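PDB 4PF1: peptidase S15/CocE/NonD from Thaumarchaeota archaeon SCGC AB-539-E09, which is a serine aminopeptidase of the alpha/beta hydrolase fold and S15 family, probably releasing residues from the N-terminal ends of peptides. Local coordinates for residues A[532-546]-A[584-596]. Sequence-based numbering, arbitrary orientation.
Sequences IFRGRYREDFAVAKP and YDRNPQTFVPNIM
Asp585 OD1 is gripped by two nitrogens of Arg534, NH1 at 2.8 Å and NH2 at 3.0 Å, in an end-on salt bridge. It joins the end of strand 525-534, an edge strand of a four-stranded antiparallel sheet, to the loop 584-596 within the C-terminal non-catalytic domain. The guanidinium and carboxylate planes are 41° apart: NH1 arrives on the syn side of OD1, whereas NH2 meets it from above the carboxylate plane and adds a weak bond to Asp585 O. Asp502 forms a second salt bridge with Arg534 and accepts a hydrogen bond from Asn587, linking the two side chains. A methionine in place of Arg534 would probably leave the carboxylates of Asp585 and Asp502 without their shared positive mate in a buried setting. Two residues on, Arg536 sends NH1 to Val592 O (2.8 Å), in the carbonyl plane, and its NH2 also pairs with Asp500. Its guanidinium lies between Ile595 on one face and Phe591 on the other, nearly parallel to the aromatic ring (11°). With CG anti to the backbone N (chi1 -173°), Phe591 brings its ring under Pro546, whose CD sits over the face, 4.1 Å from the Phe591 ring centroid, in a CH-pi contact.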
loop_
_atom_site.group_PDB
_atom_site.type_symbol
_atom_site.label_atom_id
_atom_site.label_comp_id
_atom_site.label_asym_id
_atom_site.label_seq_id
_atom_site.Cartn_x
_atom_site.Cartn_y
_atom_site.Cartn_z
ATOM N N ILE A 532 -29.533 -2.213 17.619
ATOM C CA ILE A 532 -30.774 -2.619 16.959
ATOM C C ILE A 532 -31.739 -3.240 17.976
ATOM O O ILE A 532 -31.310 -3.899 18.925
ATOM C CB ILE A 532 -30.441 -3.607 15.786
ATOM C CG1 ILE A 532 -31.715 -4.075 15.020
ATOM C CG2 ILE A 532 -29.582 -4.795 16.264
ATOM C CD1 ILE A 532 -31.448 -4.811 13.686
ATOM N N PHE A 533 -33.044 -3.031 17.763
ATOM C CA PHE A 533 -34.083 -3.602 18.605
ATOM C C PHE A 533 -35.091 -4.347 17.733
ATOM O O PHE A 533 -35.630 -3.766 16.789
ATOM C CB PHE A 533 -34.782 -2.497 19.431
ATOM C CG PHE A 533 -35.669 -3.003 20.550
ATOM C CD1 PHE A 533 -36.906 -3.579 20.277
ATOM C CD2 PHE A 533 -35.288 -2.857 21.879
ATOM C CE1 PHE A 533 -37.717 -4.057 21.309
ATOM C CE2 PHE A 533 -36.112 -3.311 22.911
ATOM C CZ PHE A 533 -37.319 -3.913 22.621
ATOM N N ARG A 534 -35.363 -5.625 18.052
ATOM C CA ARG A 534 -36.370 -6.402 17.326
ATOM C C ARG A 534 -37.733 -6.116 17.957
ATOM O O ARG A 534 -37.987 -6.511 19.099
ATOM C CB ARG A 534 -36.031 -7.903 17.315
ATOM C CG ARG A 534 -36.913 -8.712 16.363
ATOM C CD ARG A 534 -36.131 -9.787 15.645
ATOM N NE ARG A 534 -35.439 -9.269 14.463
ATOM C CZ ARG A 534 -34.652 -10.002 13.681
ATOM N NH1 ARG A 534 -34.436 -11.283 13.956
ATOM N NH2 ARG A 534 -34.063 -9.457 12.625
ATOM N N GLY A 535 -38.555 -5.362 17.220
ATOM C CA GLY A 535 -39.858 -4.844 17.636
ATOM C C GLY A 535 -40.851 -5.803 18.257
ATOM O O GLY A 535 -41.685 -5.376 19.060
ATOM N N ARG A 536 -40.786 -7.098 17.896
ATOM C CA ARG A 536 -41.687 -8.122 18.445
ATOM C C ARG A 536 -41.484 -8.304 19.981
ATOM O O ARG A 536 -42.361 -8.856 20.647
ATOM C CB ARG A 536 -41.509 -9.466 17.705
ATOM C CG ARG A 536 -40.160 -10.139 17.965
ATOM C CD ARG A 536 -39.745 -11.107 16.875
ATOM N NE ARG A 536 -40.356 -12.426 17.032
ATOM C CZ ARG A 536 -41.337 -12.890 16.261
ATOM N NH1 ARG A 536 -41.829 -14.103 16.465
ATOM N NH2 ARG A 536 -41.826 -12.146 15.277
ATOM N N TYR A 537 -40.341 -7.814 20.530
ATOM C CA TYR A 537 -40.023 -7.917 21.960
ATOM C C TYR A 537 -40.173 -6.551 22.681
ATOM O O TYR A 537 -39.554 -6.337 23.726
ATOM C CB TYR A 537 -38.598 -8.488 22.162
ATOM C CG TYR A 537 -38.335 -9.755 21.377
ATOM C CD1 TYR A 537 -39.002 -10.940 21.682
ATOM C CD2 TYR A 537 -37.425 -9.770 20.325
ATOM C CE1 TYR A 537 -38.790 -12.102 20.941
ATOM C CE2 TYR A 537 -37.193 -10.930 19.585
ATOM C CZ TYR A 537 -37.877 -12.094 19.898
ATOM O OH TYR A 537 -37.662 -13.231 19.157
ATOM N N ARG A 538 -41.040 -5.661 22.146
ATOM C CA ARG A 538 -41.286 -4.314 22.685
ATOM C C ARG A 538 -41.844 -4.320 24.122
ATOM O O ARG A 538 -41.495 -3.442 24.913
ATOM C CB ARG A 538 -42.257 -3.542 21.771
ATOM C CG ARG A 538 -42.351 -2.050 22.086
ATOM C CD ARG A 538 -43.479 -1.369 21.327
ATOM N NE ARG A 538 -44.793 -1.627 21.924
ATOM C CZ ARG A 538 -45.305 -0.936 22.938
ATOM N NH1 ARG A 538 -44.612 0.050 23.496
ATOM N NH2 ARG A 538 -46.506 -1.234 23.410
ATOM N N GLU A 539 -42.734 -5.262 24.441
ATOM C CA GLU A 539 -43.385 -5.290 25.750
ATOM C C GLU A 539 -42.860 -6.409 26.639
ATOM O O GLU A 539 -43.005 -6.336 27.860
ATOM C CB GLU A 539 -44.902 -5.397 25.585
ATOM C CG GLU A 539 -45.505 -4.152 24.963
ATOM C CD GLU A 539 -47.002 -4.215 24.750
ATOM O OE1 GLU A 539 -47.751 -3.970 25.722
ATOM O OE2 GLU A 539 -47.426 -4.480 23.603
ATOM N N ASP A 540 -42.236 -7.431 26.038
ATOM C CA ASP A 540 -41.660 -8.556 26.768
ATOM C C ASP A 540 -40.552 -9.187 25.939
ATOM O O ASP A 540 -40.804 -9.628 24.814
ATOM C CB ASP A 540 -42.745 -9.599 27.114
ATOM C CG ASP A 540 -42.382 -10.567 28.232
ATOM O OD1 ASP A 540 -41.174 -10.699 28.542
ATOM O OD2 ASP A 540 -43.303 -11.213 28.778
ATOM N N PHE A 541 -39.321 -9.227 26.485
ATOM C CA PHE A 541 -38.184 -9.839 25.801
ATOM C C PHE A 541 -38.378 -11.369 25.673
ATOM O O PHE A 541 -37.949 -11.954 24.678
ATOM C CB PHE A 541 -36.862 -9.508 26.524
ATOM C CG PHE A 541 -36.266 -8.144 26.218
ATOM C CD1 PHE A 541 -35.972 -7.770 24.908
ATOM C CD2 PHE A 541 -35.935 -7.266 27.243
ATOM C CE1 PHE A 541 -35.386 -6.528 24.629
ATOM C CE2 PHE A 541 -35.363 -6.018 26.962
ATOM C CZ PHE A 541 -35.085 -5.662 25.656
ATOM N N ALA A 542 -39.089 -11.991 26.651
ATOM C CA ALA A 542 -39.363 -13.433 26.704
ATOM C C ALA A 542 -40.513 -13.878 25.778
ATOM O O ALA A 542 -40.555 -15.048 25.392
ATOM C CB ALA A 542 -39.677 -13.848 28.136
ATOM N N VAL A 543 -41.470 -12.980 25.472
ATOM C CA VAL A 543 -42.628 -13.339 24.637
ATOM C C VAL A 543 -42.717 -12.431 23.400
ATOM O O VAL A 543 -42.815 -11.208 23.532
ATOM C CB VAL A 543 -43.968 -13.322 25.432
ATOM C CG1 VAL A 543 -45.085 -13.998 24.638
ATOM C CG2 VAL A 543 -43.818 -13.977 26.805
ATOM N N ALA A 544 -42.734 -13.039 22.202
ATOM C CA ALA A 544 -42.870 -12.301 20.949
ATOM C C ALA A 544 -44.330 -11.884 20.745
ATOM O O ALA A 544 -45.227 -12.731 20.774
ATOM C CB ALA A 544 -42.387 -13.150 19.782
ATOM N N LYS A 545 -44.569 -10.572 20.597
ATOM C CA LYS A 545 -45.913 -10.015 20.409
ATOM C C LYS A 545 -45.977 -9.167 19.131
ATOM O O LYS A 545 -45.041 -8.415 18.855
ATOM C CB LYS A 545 -46.330 -9.176 21.629
ATOM C CG LYS A 545 -46.836 -10.011 22.800
ATOM C CD LYS A 545 -46.948 -9.180 24.070
ATOM C CE LYS A 545 -47.592 -9.947 25.201
ATOM N NZ LYS A 545 -49.032 -9.609 25.348
ATOM N N PRO A 546 -47.074 -9.256 18.340
ATOM C CA PRO A 546 -47.151 -8.446 17.111
ATOM C C PRO A 546 -47.358 -6.957 17.390
ATOM O O PRO A 546 -47.931 -6.592 18.419
ATOM C CB PRO A 546 -48.358 -9.036 16.376
ATOM C CG PRO A 546 -49.205 -9.616 17.436
ATOM C CD PRO A 546 -48.273 -10.106 18.506
ATOM N N TYR A 584 -27.319 -8.961 10.547
ATOM C CA TYR A 584 -28.600 -9.301 11.159
ATOM C C TYR A 584 -29.558 -9.810 10.098
ATOM O O TYR A 584 -29.586 -9.264 8.992
ATOM C CB TYR A 584 -29.202 -8.087 11.885
ATOM C CG TYR A 584 -28.392 -7.650 13.081
ATOM C CD1 TYR A 584 -27.394 -6.687 12.959
ATOM C CD2 TYR A 584 -28.591 -8.230 14.330
ATOM C CE1 TYR A 584 -26.624 -6.303 14.054
ATOM C CE2 TYR A 584 -27.839 -7.841 15.435
ATOM C CZ TYR A 584 -26.844 -6.890 15.289
ATOM O OH TYR A 584 -26.096 -6.514 16.372
ATOM N N ASP A 585 -30.349 -10.854 10.418
ATOM C CA ASP A 585 -31.344 -11.349 9.467
ATOM C C ASP A 585 -32.475 -10.313 9.339
ATOM O O ASP A 585 -32.675 -9.505 10.251
ATOM C CB ASP A 585 -31.879 -12.744 9.861
ATOM C CG ASP A 585 -32.640 -12.835 11.174
ATOM O OD1 ASP A 585 -32.532 -11.899 11.993
ATOM O OD2 ASP A 585 -33.302 -13.865 11.399
ATOM N N ARG A 586 -33.151 -10.283 8.187
ATOM C CA ARG A 586 -34.213 -9.306 7.939
ATOM C C ARG A 586 -35.442 -9.580 8.759
ATOM O O ARG A 586 -35.867 -10.736 8.884
ATOM C CB ARG A 586 -34.630 -9.300 6.461
ATOM C CG ARG A 586 -33.524 -8.994 5.477
ATOM C CD ARG A 586 -33.938 -9.364 4.068
ATOM N NE ARG A 586 -34.333 -10.771 3.947
ATOM C CZ ARG A 586 -35.296 -11.210 3.142
ATOM N NH1 ARG A 586 -35.977 -10.361 2.384
ATOM N NH2 ARG A 586 -35.591 -12.500 3.095
ATOM N N ASN A 587 -36.069 -8.513 9.254
ATOM C CA ASN A 587 -37.367 -8.632 9.882
ATOM C C ASN A 587 -38.390 -8.707 8.740
ATOM O O ASN A 587 -38.321 -7.885 7.819
ATOM C CB ASN A 587 -37.644 -7.454 10.820
ATOM C CG ASN A 587 -38.840 -7.672 11.715
ATOM O OD1 ASN A 587 -39.981 -7.803 11.257
ATOM N ND2 ASN A 587 -38.605 -7.713 13.015
ATOM N N PRO A 588 -39.295 -9.717 8.726
ATOM C CA PRO A 588 -40.261 -9.822 7.610
ATOM C C PRO A 588 -41.194 -8.614 7.500
ATOM O O PRO A 588 -41.708 -8.335 6.417
ATOM C CB PRO A 588 -41.045 -11.101 7.934
ATOM C CG PRO A 588 -40.196 -11.845 8.916
ATOM C CD PRO A 588 -39.488 -10.803 9.708
ATOM N N GLN A 589 -41.385 -7.886 8.622
ATOM C CA GLN A 589 -42.237 -6.696 8.762
ATOM C C GLN A 589 -43.738 -7.088 8.789
ATOM O O GLN A 589 -44.616 -6.227 8.804
ATOM C CB GLN A 589 -41.901 -5.589 7.738
ATOM C CG GLN A 589 -40.451 -5.116 7.904
ATOM C CD GLN A 589 -40.020 -3.935 7.080
ATOM O OE1 GLN A 589 -39.035 -3.274 7.411
ATOM N NE2 GLN A 589 -40.672 -3.684 5.952
ATOM N N THR A 590 -43.998 -8.403 8.879
ATOM C CA THR A 590 -45.291 -9.022 9.174
ATOM C C THR A 590 -44.990 -10.013 10.284
ATOM O O THR A 590 -43.912 -10.618 10.263
ATOM C CB THR A 590 -45.984 -9.660 7.942
ATOM O OG1 THR A 590 -45.277 -10.825 7.521
ATOM C CG2 THR A 590 -46.185 -8.686 6.788
ATOM N N PHE A 591 -45.875 -10.141 11.284
ATOM C CA PHE A 591 -45.612 -11.034 12.414
ATOM C C PHE A 591 -45.682 -12.516 12.025
ATOM O O PHE A 591 -46.691 -12.976 11.482
ATOM C CB PHE A 591 -46.557 -10.750 13.594
ATOM C CG PHE A 591 -46.216 -11.535 14.843
ATOM C CD1 PHE A 591 -45.177 -11.132 15.676
ATOM C CD2 PHE A 591 -46.917 -12.689 15.173
ATOM C CE1 PHE A 591 -44.856 -11.862 16.824
ATOM C CE2 PHE A 591 -46.590 -13.423 16.317
ATOM C CZ PHE A 591 -45.563 -13.004 17.137
ATOM N N VAL A 592 -44.601 -13.255 12.339
ATOM C CA VAL A 592 -44.471 -14.706 12.143
ATOM C C VAL A 592 -44.081 -15.344 13.501
ATOM O O VAL A 592 -43.478 -14.653 14.326
ATOM C CB VAL A 592 -43.471 -15.094 11.006
ATOM C CG1 VAL A 592 -43.965 -14.619 9.645
ATOM C CG2 VAL A 592 -42.055 -14.585 11.286
ATOM N N PRO A 593 -44.415 -16.633 13.776
ATOM C CA PRO A 593 -44.042 -17.216 15.081
ATOM C C PRO A 593 -42.522 -17.262 15.304
ATOM O O PRO A 593 -42.058 -17.003 16.418
ATOM C CB PRO A 593 -44.644 -18.628 15.027
ATOM C CG PRO A 593 -45.695 -18.560 13.971
ATOM C CD PRO A 593 -45.164 -17.605 12.955
ATOM N N ASN A 594 -41.751 -17.550 14.236
ATOM C CA ASN A 594 -40.294 -17.640 14.300
ATOM C C ASN A 594 -39.667 -17.054 13.024
ATOM O O ASN A 594 -39.887 -17.579 11.932
ATOM C CB ASN A 594 -39.866 -19.109 14.501
ATOM C CG ASN A 594 -38.482 -19.291 15.082
ATOM O OD1 ASN A 594 -37.631 -18.400 15.037
ATOM N ND2 ASN A 594 -38.226 -20.461 15.639
ATOM N N ILE A 595 -38.873 -15.971 13.170
ATOM C CA ILE A 595 -38.236 -15.291 12.032
ATOM C C ILE A 595 -37.135 -16.187 11.400
ATOM O O ILE A 595 -36.847 -16.036 10.205
ATOM C CB ILE A 595 -37.730 -13.868 12.431
ATOM C CG1 ILE A 595 -38.937 -12.958 12.793
ATOM C CG2 ILE A 595 -36.862 -13.222 11.323
ATOM C CD1 ILE A 595 -38.594 -11.642 13.476
ATOM N N MET A 596 -36.612 -17.183 12.162
ATOM C CA MET A 596 -35.621 -18.153 11.654
ATOM C C MET A 596 -36.134 -18.884 10.405
ATOM O O MET A 596 -35.358 -19.152 9.489
ATOM C CB MET A 596 -35.254 -19.202 12.730
ATOM C CG MET A 596 -34.577 -18.630 13.965
ATOM S SD MET A 596 -32.946 -17.908 13.664
ATOM C CE MET A 596 -32.366 -17.768 15.349
#